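PDB 3I3L: alkylhalidase CmlS from Streptomyces venezuelae, which is a flavin-dependent halogenase of chloramphenicol biosynthesis that holds its FAD through a covalent flavin-aspartate bond. Local coordinates for residues P322-G327 / Q372-F377; A94-G99 / T226-F231; E201-F206 / R392-T397. One frame throughout, in Å; residues are numbered along the deposited sequence.

Contact 1: residues P322-G327 / Q372-F377; sequences PLFSQG and QFLASF. With FAD (flavin-adenine dinucleotide), chain B.
Phe324 drives the rim of its ring into the face of Phe377, its CZ standing 3.5 Å above that face, over the centre. The two planes are turned 70° apart, a T-shaped pair. Phe373 in turn offers its own edge to one face of Phe324, with CE1 of Phe373 lying 3.8 Å from CZ of Phe324; over the opposite face of Phe324, toward the rim, lies CG of Leu323. The pair with Phe373 is edge-to-face but offset, the planes meeting at 64°. Phe324 therefore acts as edge toward one ring and as face toward another, which makes the three phenylalanines an interlocked aromatic cluster. The chi1 of -59° sets the Phe324 ring beside its own backbone N and points it at helix 352-382, where Phe373 and Phe377 stand one turn apart. Beside the rings the contact is aliphatic: CD1 of Leu374 reaches CD2 of Leu323 at 3.7 Å and also touches CE2 of Phe324. Phe96 and Phe582 meet the Phe324 ring as well, while Met435 of helix 430-439 touches both Phe373 and Phe377. No hydrogen bond joins the two segments; the backbone N of Phe324 is instead bonded to Tyr370 OH on the same long helix.

The loop also meets the cofactor. CB of Pro322 packs against the flavin at 3.7 Å from FAD C5X, Ser325 OG gives a weak hydrogen bond to FAD O4, and CA of Gly327 lies 3.3 Å from FAD O3', where a side chain would collide with the ribityl hydroxyl. The loop before helix 327-347 thus lines the FAD pocket with Pro322, Ser325 and Gly327, and packs Leu323 and Phe324 on helix 352-382.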
loop_
_atom_site.group_PDB
_atom_site.type_symbol
_atom_site.label_atom_id
_atom_site.label_comp_id
_atom_site.label_asym_id
_atom_site.label_seq_id
_atom_site.Cartn_x
_atom_site.Cartn_y
_atom_site.Cartn_z
ATOM N N PRO A 322 -0.058 -2.890 -9.232
ATOM C CA PRO A 322 1.296 -2.651 -8.737
ATOM C C PRO A 322 1.949 -1.321 -9.192
ATOM O O PRO A 322 3.173 -1.147 -9.030
ATOM C CB PRO A 322 2.088 -3.835 -9.324
ATOM C CG PRO A 322 1.322 -4.151 -10.646
ATOM C CD PRO A 322 -0.122 -4.028 -10.168
ATOM N N LEU A 323 1.175 -0.417 -9.769
ATOM C CA LEU A 323 1.684 0.873 -10.228
ATOM C C LEU A 323 2.497 1.609 -9.163
ATOM O O LEU A 323 3.545 2.148 -9.459
ATOM C CB LEU A 323 0.524 1.768 -10.640
ATOM C CG LEU A 323 0.835 3.136 -11.210
ATOM C CD1 LEU A 323 1.806 3.044 -12.441
ATOM C CD2 LEU A 323 -0.459 3.862 -11.567
ATOM N N PHE A 324 1.983 1.629 -7.939
ATOM C CA PHE A 324 2.688 2.243 -6.802
ATOM C C PHE A 324 3.410 1.252 -5.899
ATOM O O PHE A 324 3.751 1.567 -4.785
ATOM C CB PHE A 324 1.740 3.148 -6.017
ATOM C CG PHE A 324 1.158 4.270 -6.878
ATOM C CD1 PHE A 324 1.941 5.365 -7.243
ATOM C CD2 PHE A 324 -0.146 4.189 -7.363
ATOM C CE1 PHE A 324 1.426 6.418 -8.065
ATOM C CE2 PHE A 324 -0.687 5.218 -8.151
ATOM C CZ PHE A 324 0.110 6.320 -8.531
ATOM N N SER A 325 3.668 0.049 -6.386
ATOM C CA SER A 325 4.518 -0.898 -5.628
ATOM C C SER A 325 4.083 -1.085 -4.167
ATOM O O SER A 325 4.901 -1.032 -3.275
ATOM C CB SER A 325 5.984 -0.368 -5.653
ATOM O OG SER A 325 6.523 -0.405 -6.971
ATOM N N GLN A 326 2.787 -1.246 -3.926
ATOM C CA GLN A 326 2.234 -1.347 -2.620
ATOM C C GLN A 326 2.150 -2.803 -2.100
ATOM O O GLN A 326 1.733 -3.056 -0.947
ATOM C CB GLN A 326 0.810 -0.774 -2.621
ATOM C CG GLN A 326 0.726 0.701 -3.014
ATOM C CD GLN A 326 0.814 1.655 -1.814
ATOM O OE1 GLN A 326 1.789 2.414 -1.695
ATOM N NE2 GLN A 326 -0.197 1.627 -0.939
ATOM N N GLY A 327 2.441 -3.759 -2.963
ATOM C CA GLY A 327 1.994 -5.144 -2.683
ATOM C C GLY A 327 2.693 -5.722 -1.437
ATOM O O GLY A 327 2.030 -6.240 -0.573
ATOM N N GLN A 372 -9.352 4.213 -5.395
ATOM C CA GLN A 372 -9.849 5.557 -5.752
ATOM C C GLN A 372 -8.736 6.438 -6.313
ATOM O O GLN A 372 -8.921 7.202 -7.244
ATOM C CB GLN A 372 -10.461 6.259 -4.524
ATOM C CG GLN A 372 -9.778 7.653 -4.228
ATOM C CD GLN A 372 -9.686 8.072 -2.698
ATOM O OE1 GLN A 372 -8.577 8.161 -2.128
ATOM N NE2 GLN A 372 -10.841 8.311 -2.059
ATOM N N PHE A 373 -7.565 6.304 -5.742
ATOM C CA PHE A 373 -6.438 7.115 -6.083
ATOM C C PHE A 373 -5.956 6.709 -7.445
ATOM O O PHE A 373 -5.772 7.541 -8.335
ATOM C CB PHE A 373 -5.381 6.827 -5.047
ATOM C CG PHE A 373 -4.166 7.668 -5.140
ATOM C CD1 PHE A 373 -3.022 7.157 -5.703
ATOM C CD2 PHE A 373 -4.141 8.961 -4.565
ATOM C CE1 PHE A 373 -1.840 7.970 -5.753
ATOM C CE2 PHE A 373 -2.988 9.750 -4.575
ATOM C CZ PHE A 373 -1.842 9.276 -5.170
ATOM N N LEU A 374 -5.761 5.406 -7.609
ATOM C CA LEU A 374 -5.442 4.808 -8.869
ATOM C C LEU A 374 -6.338 5.289 -10.027
ATOM O O LEU A 374 -5.860 5.539 -11.126
ATOM C CB LEU A 374 -5.632 3.319 -8.723
ATOM C CG LEU A 374 -4.884 2.473 -9.722
ATOM C CD1 LEU A 374 -3.444 2.835 -9.658
ATOM C CD2 LEU A 374 -5.095 1.010 -9.239
ATOM N N ALA A 375 -7.633 5.404 -9.771
ATOM C CA ALA A 375 -8.573 5.798 -10.786
ATOM C C ALA A 375 -8.212 7.195 -11.303
ATOM O O ALA A 375 -8.288 7.456 -12.503
ATOM C CB ALA A 375 -10.032 5.786 -10.189
ATOM N N SER A 376 -7.853 8.094 -10.389
ATOM C CA SER A 376 -7.344 9.422 -10.741
ATOM C C SER A 376 -6.134 9.356 -11.658
ATOM O O SER A 376 -6.156 9.910 -12.746
ATOM C CB SER A 376 -6.981 10.186 -9.472
ATOM O OG SER A 376 -8.169 10.571 -8.844
ATOM N N PHE A 377 -5.087 8.657 -11.242
ATOM C CA PHE A 377 -3.910 8.525 -12.096
ATOM C C PHE A 377 -4.204 7.971 -13.476
ATOM O O PHE A 377 -3.747 8.545 -14.463
ATOM C CB PHE A 377 -2.754 7.770 -11.447
ATOM C CG PHE A 377 -1.997 8.593 -10.497
ATOM C CD1 PHE A 377 -2.423 8.733 -9.173
ATOM C CD2 PHE A 377 -0.857 9.258 -10.913
ATOM C CE1 PHE A 377 -1.707 9.534 -8.271
ATOM C CE2 PHE A 377 -0.145 10.045 -10.027
ATOM C CZ PHE A 377 -0.582 10.183 -8.696
HETATM P PA FAD B . 3.420 -14.296 -2.119
HETATM O O1A FAD B . 2.747 -14.859 -3.350
HETATM O O2A FAD B . 4.631 -13.461 -2.346
HETATM O O5B FAD B . 3.796 -15.547 -1.140
HETATM C C5B FAD B . 2.859 -16.578 -0.904
HETATM C C4B FAD B . 3.553 -17.939 -0.668
HETATM O O4B FAD B . 2.523 -18.899 -0.335
HETATM C C3B FAD B . 4.255 -18.466 -1.896
HETATM O O3B FAD B . 5.612 -18.641 -1.624
HETATM C C2B FAD B . 3.586 -19.818 -2.185
HETATM O O2B FAD B . 4.531 -20.797 -2.481
HETATM C C1B FAD B . 2.865 -20.148 -0.887
HETATM N N9A FAD B . 1.652 -20.940 -0.965
HETATM C C8A FAD B . 0.605 -20.774 -1.822
HETATM N N7A FAD B . -0.339 -21.698 -1.537
HETATM C C5A FAD B . 0.124 -22.513 -0.560
HETATM C C6A FAD B . -0.427 -23.610 0.076
HETATM N N6A FAD B . -1.634 -24.046 -0.240
HETATM N N1A FAD B . 0.291 -24.194 1.084
HETATM C C2A FAD B . 1.540 -23.748 1.438
HETATM N N3A FAD B . 2.062 -22.660 0.809
HETATM C C4A FAD B . 1.369 -22.045 -0.175
HETATM N N1 FAD B . 4.793 -5.686 -5.008
HETATM C C2 FAD B . 5.686 -4.723 -4.566
HETATM O O2 FAD B . 5.714 -4.484 -3.366
HETATM N N3 FAD B . 6.493 -4.043 -5.439
HETATM C C4 FAD B . 6.442 -4.301 -6.783
HETATM O O4 FAD B . 7.220 -3.670 -7.568
HETATM C C4X FAD B . 5.523 -5.246 -7.244
HETATM N N5 FAD B . 5.458 -5.540 -8.579
HETATM C C5X FAD B . 4.625 -6.547 -9.010
HETATM C C6 FAD B . 4.542 -6.849 -10.377
HETATM C C7 FAD B . 3.650 -7.801 -10.809
HETATM C C7M FAD B . 3.551 -8.163 -12.272
HETATM C C8 FAD B . 2.891 -8.481 -9.863
HETATM C C8M FAD B . 1.994 -9.581 -10.270
HETATM C C9 FAD B . 2.929 -8.163 -8.501
HETATM C C9A FAD B . 3.824 -7.183 -8.100
HETATM N N10 FAD B . 3.897 -6.926 -6.761
HETATM C C10 FAD B . 4.697 -5.936 -6.331
HETATM C "C1'" FAD B . 2.878 -7.599 -5.905
HETATM C "C2'" FAD B . 3.561 -8.394 -4.818
HETATM O "O2'" FAD B . 4.507 -9.191 -5.409
HETATM C "C3'" FAD B . 2.647 -9.201 -3.934
HETATM O "O3'" FAD B . 1.735 -8.335 -3.294
HETATM C "C4'" FAD B . 3.463 -9.939 -2.820
HETATM O "O4'" FAD B . 4.272 -10.951 -3.352
HETATM C "C5'" FAD B . 2.503 -10.611 -1.848
HETATM O "O5'" FAD B . 3.209 -11.214 -0.803
HETATM P P FAD B . 2.493 -12.445 -0.120
HETATM O O1P FAD B . 1.049 -12.093 0.162
HETATM O O2P FAD B . 3.355 -12.961 1.027
HETATM O O3P FAD B . 2.314 -13.552 -1.285
#

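Contact 2: residues A94-G99 / T226-F231; sequences ATFLWG and TYSITF
Residues 94-97 and 226-231 pair as neighbouring parallel strands inside the large mixed sheet of the FAD-binding region, their axes 4.7 Å apart and inclined at 19°. Four backbone hydrogen bonds alternate between the strands: Thr95 N to Thr226 O, Ser228 N to Thr95 O, Leu97 N to Ser228 O, and Thr230 N to Leu97 O. The first is the shortest, 2.7 Å from Thr95 N to Thr226 O. Side chains pair on alternate faces. On one, Leu97 and Ile229 lie side by side, CD1 of Leu97 touching CD1 of Ile229 at 3.8 Å, and Thr95 rests its CB and CG2 against the Tyr227 ring. On the other, CE1 of Phe96 comes within 3.6 Å of Ser228 OG, and Phe96 also stacks on Trp105.

Past Leu97, where the first strand ends, the side chain of Thr230 takes over. Thr230 has OG1 between its backbone N and carbonyl carbon (chi1 66°), from where it accepts a hydrogen bond from Gly99 N at 2.9 Å, while its CG2 methyl lies over one face of the Trp98 six-membered ring. The modelled carbon approach there is too short to be trusted in detail. Thr230 OG1 is also bonded to Glu385 OE2, and Trp98 NE1 to Phe377 O. A valine in place of Thr230 would probably leave Gly99 N and Glu385 without their shared hydroxyl partner, weakening the tie where residues 98-99 leave strand 89-97.

At the opposite end Thr226 OG1 bonds Ser65 OG, a hydroxyl of an FAD-binding residue. A main-chain network thus fixes the register through a buried interface, and hydroxyl groups at its two ends extend that hold to neighbouring parts of the fold.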
loop_
_atom_site.group_PDB
_atom_site.type_symbol
_atom_site.label_atom_id
_atom_site.label_comp_id
_atom_site.label_asym_id
_atom_site.label_seq_id
_atom_site.Cartn_x
_atom_site.Cartn_y
_atom_site.Cartn_z
ATOM N N ALA A 94 10.086 7.050 -6.787
ATOM C CA ALA A 94 9.503 6.441 -7.972
ATOM C C ALA A 94 9.336 7.551 -9.011
ATOM O O ALA A 94 8.852 8.653 -8.694
ATOM C CB ALA A 94 8.192 5.795 -7.615
ATOM N N THR A 95 9.740 7.270 -10.234
ATOM C CA THR A 95 9.571 8.231 -11.316
ATOM C C THR A 95 8.543 7.764 -12.363
ATOM O O THR A 95 8.510 6.591 -12.748
ATOM C CB THR A 95 10.934 8.623 -11.933
ATOM O OG1 THR A 95 11.733 9.277 -10.912
ATOM C CG2 THR A 95 10.761 9.613 -13.109
ATOM N N PHE A 96 7.718 8.697 -12.813
ATOM C CA PHE A 96 6.595 8.408 -13.697
ATOM C C PHE A 96 6.672 9.199 -14.991
ATOM O O PHE A 96 6.835 10.435 -14.961
ATOM C CB PHE A 96 5.290 8.723 -12.969
ATOM C CG PHE A 96 5.021 7.807 -11.841
ATOM C CD1 PHE A 96 4.262 6.668 -12.016
ATOM C CD2 PHE A 96 5.576 8.043 -10.615
ATOM C CE1 PHE A 96 4.045 5.787 -10.988
ATOM C CE2 PHE A 96 5.361 7.148 -9.551
ATOM C CZ PHE A 96 4.583 6.028 -9.739
ATOM N N LEU A 97 6.583 8.496 -16.125
ATOM C CA LEU A 97 6.443 9.186 -17.426
ATOM C C LEU A 97 5.033 8.944 -17.862
ATOM O O LEU A 97 4.744 7.890 -18.408
ATOM C CB LEU A 97 7.452 8.694 -18.473
ATOM C CG LEU A 97 8.898 8.616 -17.951
ATOM C CD1 LEU A 97 9.873 8.331 -19.089
ATOM C CD2 LEU A 97 9.307 9.871 -17.218
ATOM N N TRP A 98 4.161 9.918 -17.580
ATOM C CA TRP A 98 2.731 9.645 -17.407
ATOM C C TRP A 98 1.852 10.422 -18.366
ATOM O O TRP A 98 1.542 11.595 -18.144
ATOM C CB TRP A 98 2.298 9.928 -15.933
ATOM C CG TRP A 98 1.097 9.107 -15.574
ATOM C CD1 TRP A 98 -0.160 9.562 -15.348
ATOM C CD2 TRP A 98 1.050 7.691 -15.436
ATOM N NE1 TRP A 98 -0.999 8.511 -15.068
ATOM C CE2 TRP A 98 -0.279 7.344 -15.144
ATOM C CE3 TRP A 98 2.007 6.678 -15.540
ATOM C CZ2 TRP A 98 -0.690 6.021 -14.955
ATOM C CZ3 TRP A 98 1.596 5.354 -15.373
ATOM C CH2 TRP A 98 0.257 5.046 -15.063
ATOM N N GLY A 99 1.450 9.753 -19.441
ATOM C CA GLY A 99 0.800 10.431 -20.541
ATOM C C GLY A 99 1.817 10.765 -21.601
ATOM O O GLY A 99 3.030 10.505 -21.404
ATOM N N THR A 226 12.366 3.830 -9.504
ATOM C CA THR A 226 11.453 2.941 -10.256
ATOM C C THR A 226 10.710 3.714 -11.351
ATOM O O THR A 226 9.963 4.669 -11.030
ATOM C CB THR A 226 10.396 2.256 -9.327
ATOM O OG1 THR A 226 11.052 1.352 -8.421
ATOM C CG2 THR A 226 9.270 1.442 -10.146
ATOM N N TYR A 227 10.854 3.287 -12.627
ATOM C CA TYR A 227 10.203 3.993 -13.754
ATOM C C TYR A 227 8.895 3.327 -14.140
ATOM O O TYR A 227 8.838 2.098 -14.303
ATOM C CB TYR A 227 11.090 4.013 -14.969
ATOM C CG TYR A 227 12.301 4.872 -14.822
ATOM C CD1 TYR A 227 12.194 6.251 -14.956
ATOM C CD2 TYR A 227 13.568 4.304 -14.550
ATOM C CE1 TYR A 227 13.295 7.055 -14.825
ATOM C CE2 TYR A 227 14.683 5.090 -14.459
ATOM C CZ TYR A 227 14.539 6.476 -14.592
ATOM O OH TYR A 227 15.617 7.306 -14.463
ATOM N N SER A 228 7.825 4.132 -14.231
ATOM C CA SER A 228 6.537 3.655 -14.778
ATOM C C SER A 228 6.197 4.547 -15.962
ATOM O O SER A 228 6.219 5.764 -15.853
ATOM C CB SER A 228 5.396 3.704 -13.765
ATOM O OG SER A 228 5.718 3.049 -12.546
ATOM N N ILE A 229 5.894 3.930 -17.097
ATOM C CA ILE A 229 5.888 4.645 -18.382
ATOM C C ILE A 229 4.716 4.201 -19.213
ATOM O O ILE A 229 4.547 3.020 -19.497
ATOM C CB ILE A 229 7.172 4.370 -19.164
ATOM C CG1 ILE A 229 8.389 4.680 -18.283
ATOM C CG2 ILE A 229 7.180 5.113 -20.533
ATOM C CD1 ILE A 229 9.767 4.526 -18.985
ATOM N N THR A 230 3.842 5.148 -19.502
ATOM C CA THR A 230 2.640 4.859 -20.244
ATOM C C THR A 230 2.942 4.729 -21.758
ATOM O O THR A 230 3.802 5.418 -22.282
ATOM C CB THR A 230 1.553 5.895 -20.023
ATOM O OG1 THR A 230 1.963 7.168 -20.555
ATOM C CG2 THR A 230 1.241 6.024 -18.513
ATOM N N PHE A 231 2.209 3.840 -22.417
ATOM C CA PHE A 231 2.125 3.769 -23.896
ATOM C C PHE A 231 0.673 3.379 -24.251
ATOM O O PHE A 231 -0.211 3.314 -23.358
ATOM C CB PHE A 231 3.145 2.760 -24.447
ATOM C CG PHE A 231 2.811 1.294 -24.138
ATOM C CD1 PHE A 231 2.414 0.433 -25.154
ATOM C CD2 PHE A 231 2.999 0.759 -22.846
ATOM C CE1 PHE A 231 2.152 -0.912 -24.880
ATOM C CE2 PHE A 231 2.739 -0.601 -22.551
ATOM C CZ PHE A 231 2.284 -1.418 -23.562
HETATM O O HOH W 1 4.685 7.686 -21.689
#

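Contact 3: residues E201-F206 / R392-T397; sequences EFYRNF and RKRRIT
Asn205 OD1 is gripped by two nitrogens of one guanidinium: Arg394 NH2 at 2.8 Å and Arg394 NE at 3.0 Å both donate to it. The approach is side-on, with amide and guanidinium planes 24° apart. Neither bond is straight, the N-H...O angle being 142° from NH2 and slightly smaller from NE, as expected when a single oxygen serves two neighbouring donors. The NH2 donor stands above the carbonyl plane of Asn205, whereas NE is less tilted. The oxygen itself lies near the guanidinium plane, at its edge, and Phe202 O sits over one guanidinium face.

The Arg394 chain runs extended from CG to NE, which lets the charged end reach the strand while its root stays on the helix. On the way CG passes over the centre of the Tyr203 ring, 4.0 Å from the centroid and only 10° off the ring normal, a CH-pi contact. The Tyr203 OH comes 2.8 Å from Arg394 O. Near the surface, CB of Phe202 meets Lys393 O at 3.4 Å.

The contact joins strand 203-213 to the C-terminal end of helix 389-394. Second partners fix each group: Arg394 NH1 forms a salt bridge with Asp253 and a hydrogen bond with Phe390 O, while Asn205 ND2 donates to Asp321 OD2. The main chain of Asn205 also pairs with that of Asp297, the residue covalently bound to FAD. Asp253 probably offsets the buried arginine's charge, and the two-nitrogen grip on a neutral amide oxygen likely fixes the turn of the Asn205 side chain, leaving ND2 of Asn205 directed to Asp321.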
loop_
_atom_site.group_PDB
_atom_site.type_symbol
_atom_site.label_atom_id
_atom_site.label_comp_id
_atom_site.label_asym_id
_atom_site.label_seq_id
_atom_site.Cartn_x
_atom_site.Cartn_y
_atom_site.Cartn_z
ATOM N N GLU A 201 -14.335 -5.356 -11.339
ATOM C CA GLU A 201 -15.018 -5.359 -12.603
ATOM C C GLU A 201 -14.121 -4.954 -13.768
ATOM O O GLU A 201 -14.207 -5.574 -14.833
ATOM C CB GLU A 201 -16.236 -4.446 -12.516
ATOM C CG GLU A 201 -17.178 -4.701 -13.595
ATOM C CD GLU A 201 -18.482 -3.942 -13.409
ATOM O OE1 GLU A 201 -18.723 -3.400 -12.283
ATOM O OE2 GLU A 201 -19.270 -3.939 -14.383
ATOM N N PHE A 202 -13.208 -3.992 -13.561
ATOM C CA PHE A 202 -12.457 -3.409 -14.679
ATOM C C PHE A 202 -10.945 -3.467 -14.630
ATOM O O PHE A 202 -10.287 -3.359 -15.677
ATOM C CB PHE A 202 -12.900 -1.927 -14.897
ATOM C CG PHE A 202 -14.406 -1.788 -15.152
ATOM C CD1 PHE A 202 -15.007 -2.481 -16.203
ATOM C CD2 PHE A 202 -15.192 -1.017 -14.329
ATOM C CE1 PHE A 202 -16.411 -2.423 -16.402
ATOM C CE2 PHE A 202 -16.584 -0.924 -14.531
ATOM C CZ PHE A 202 -17.185 -1.636 -15.579
ATOM N N TYR A 203 -10.367 -3.559 -13.431
ATOM C CA TYR A 203 -8.915 -3.516 -13.308
ATOM C C TYR A 203 -8.317 -4.930 -13.457
ATOM O O TYR A 203 -7.939 -5.605 -12.453
ATOM C CB TYR A 203 -8.526 -2.829 -12.000
ATOM C CG TYR A 203 -8.693 -1.318 -12.055
ATOM C CD1 TYR A 203 -9.914 -0.768 -12.247
ATOM C CD2 TYR A 203 -7.611 -0.468 -11.971
ATOM C CE1 TYR A 203 -10.104 0.592 -12.306
ATOM C CE2 TYR A 203 -7.780 0.903 -12.032
ATOM C CZ TYR A 203 -9.069 1.413 -12.176
ATOM O OH TYR A 203 -9.323 2.740 -12.241
ATOM N N ARG A 204 -8.304 -5.403 -14.688
ATOM C CA ARG A 204 -7.893 -6.786 -14.944
ATOM C C ARG A 204 -6.646 -6.752 -15.757
ATOM O O ARG A 204 -6.695 -6.939 -16.947
ATOM C CB ARG A 204 -8.978 -7.589 -15.639
ATOM C CG ARG A 204 -10.254 -7.683 -14.718
ATOM C CD ARG A 204 -11.401 -8.386 -15.339
ATOM N NE ARG A 204 -12.538 -8.412 -14.405
ATOM C CZ ARG A 204 -13.656 -9.084 -14.621
ATOM N NH1 ARG A 204 -13.777 -9.800 -15.753
ATOM N NH2 ARG A 204 -14.644 -9.050 -13.723
ATOM N N ASN A 205 -5.538 -6.515 -15.055
ATOM C CA ASN A 205 -4.237 -6.332 -15.586
ATOM C C ASN A 205 -3.576 -7.669 -15.817
ATOM O O ASN A 205 -3.735 -8.643 -15.034
ATOM C CB ASN A 205 -3.418 -5.530 -14.567
ATOM C CG ASN A 205 -3.863 -4.109 -14.475
ATOM O OD1 ASN A 205 -4.282 -3.524 -15.458
ATOM N ND2 ASN A 205 -3.799 -3.538 -13.286
ATOM N N PHE A 206 -2.728 -7.703 -16.840
ATOM C CA PHE A 206 -2.082 -8.940 -17.294
ATOM C C PHE A 206 -0.641 -8.479 -17.545
ATOM O O PHE A 206 -0.439 -7.461 -18.180
ATOM C CB PHE A 206 -2.861 -9.379 -18.555
ATOM C CG PHE A 206 -2.195 -10.413 -19.381
ATOM C CD1 PHE A 206 -1.745 -11.573 -18.811
ATOM C CD2 PHE A 206 -2.048 -10.231 -20.767
ATOM C CE1 PHE A 206 -1.114 -12.574 -19.602
ATOM C CE2 PHE A 206 -1.398 -11.153 -21.547
ATOM C CZ PHE A 206 -0.943 -12.340 -20.975
ATOM N N ARG A 392 -9.650 2.769 -21.532
ATOM C CA ARG A 392 -11.096 2.880 -21.470
ATOM C C ARG A 392 -11.661 2.102 -20.279
ATOM O O ARG A 392 -12.650 2.505 -19.672
ATOM C CB ARG A 392 -11.682 2.298 -22.779
ATOM C CG ARG A 392 -13.191 2.151 -22.820
ATOM C CD ARG A 392 -13.722 2.009 -24.333
ATOM N NE ARG A 392 -13.313 0.784 -24.974
ATOM C CZ ARG A 392 -12.338 0.660 -25.901
ATOM N NH1 ARG A 392 -12.070 -0.512 -26.440
ATOM N NH2 ARG A 392 -11.623 1.700 -26.316
ATOM N N LYS A 393 -11.097 0.938 -20.000
ATOM C CA LYS A 393 -11.580 0.188 -18.859
ATOM C C LYS A 393 -11.214 0.910 -17.567
ATOM O O LYS A 393 -11.930 0.798 -16.611
ATOM C CB LYS A 393 -11.066 -1.287 -18.864
ATOM C CG LYS A 393 -11.560 -2.120 -20.096
ATOM C CD LYS A 393 -13.110 -2.239 -20.096
ATOM C CE LYS A 393 -13.649 -3.238 -21.133
ATOM N NZ LYS A 393 -13.963 -4.556 -20.464
ATOM N N ARG A 394 -10.107 1.638 -17.551
ATOM C CA ARG A 394 -9.563 2.109 -16.278
ATOM C C ARG A 394 -9.836 3.568 -15.937
ATOM O O ARG A 394 -9.798 3.964 -14.742
ATOM C CB ARG A 394 -8.070 1.802 -16.183
ATOM C CG ARG A 394 -7.815 0.342 -15.978
ATOM C CD ARG A 394 -6.414 -0.028 -16.512
ATOM N NE ARG A 394 -6.207 -1.464 -16.459
ATOM C CZ ARG A 394 -6.715 -2.336 -17.350
ATOM N NH1 ARG A 394 -7.451 -1.905 -18.372
ATOM N NH2 ARG A 394 -6.464 -3.631 -17.254
ATOM N N ARG A 395 -10.147 4.374 -16.960
ATOM C CA ARG A 395 -10.345 5.798 -16.748
ATOM C C ARG A 395 -11.691 5.972 -16.140
ATOM O O ARG A 395 -12.532 5.132 -16.324
ATOM C CB ARG A 395 -10.220 6.597 -18.073
ATOM C CG ARG A 395 -11.435 6.488 -19.056
ATOM C CD ARG A 395 -11.078 7.128 -20.459
ATOM N NE ARG A 395 -12.071 6.724 -21.462
ATOM C CZ ARG A 395 -11.831 6.101 -22.626
ATOM N NH1 ARG A 395 -10.589 5.826 -23.069
ATOM N NH2 ARG A 395 -12.869 5.740 -23.389
ATOM N N ILE A 396 -11.897 7.061 -15.395
ATOM C CA ILE A 396 -13.161 7.262 -14.732
ATOM C C ILE A 396 -14.338 7.350 -15.744
ATOM O O ILE A 396 -14.224 7.989 -16.810
ATOM C CB ILE A 396 -13.103 8.534 -13.849
ATOM C CG1 ILE A 396 -12.503 8.189 -12.492
ATOM C CG2 ILE A 396 -14.550 9.212 -13.683
ATOM C CD1 ILE A 396 -11.892 9.431 -11.782
ATOM N N THR A 397 -15.443 6.706 -15.383
ATOM C CA THR A 397 -16.661 6.637 -16.187
ATOM C C THR A 397 -17.570 7.774 -15.749
ATOM O O THR A 397 -17.883 7.871 -14.583
ATOM C CB THR A 397 -17.417 5.298 -15.887
ATOM O OG1 THR A 397 -16.813 4.239 -16.626
ATOM C CG2 THR A 397 -18.916 5.368 -16.265
#

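Overall arrangement
Contact 1 touches both others, its centre about 12 Å from each, while the centres of contacts 2 and 3 are about 18 Å apart; these two contacts do not touch, their nearest atoms about 8 Å apart. Helix 352-382 forms the hub: Trp98 of contact 2 reaches it, and Tyr203 of contact 3 packs on its Leu374 and Ala375. Contacts 2 and 3 reach the same mixed sheet through strands 89-97, 226-231 and 203-213. Along the chain contact 2 closes before contact 1 opens, contacts 2 and 3 interleave, and contact 1 falls within the span of contact 3. Together they tie the flavin-binding loop, the sheet and helices 352-382 and 389-394 into one unit.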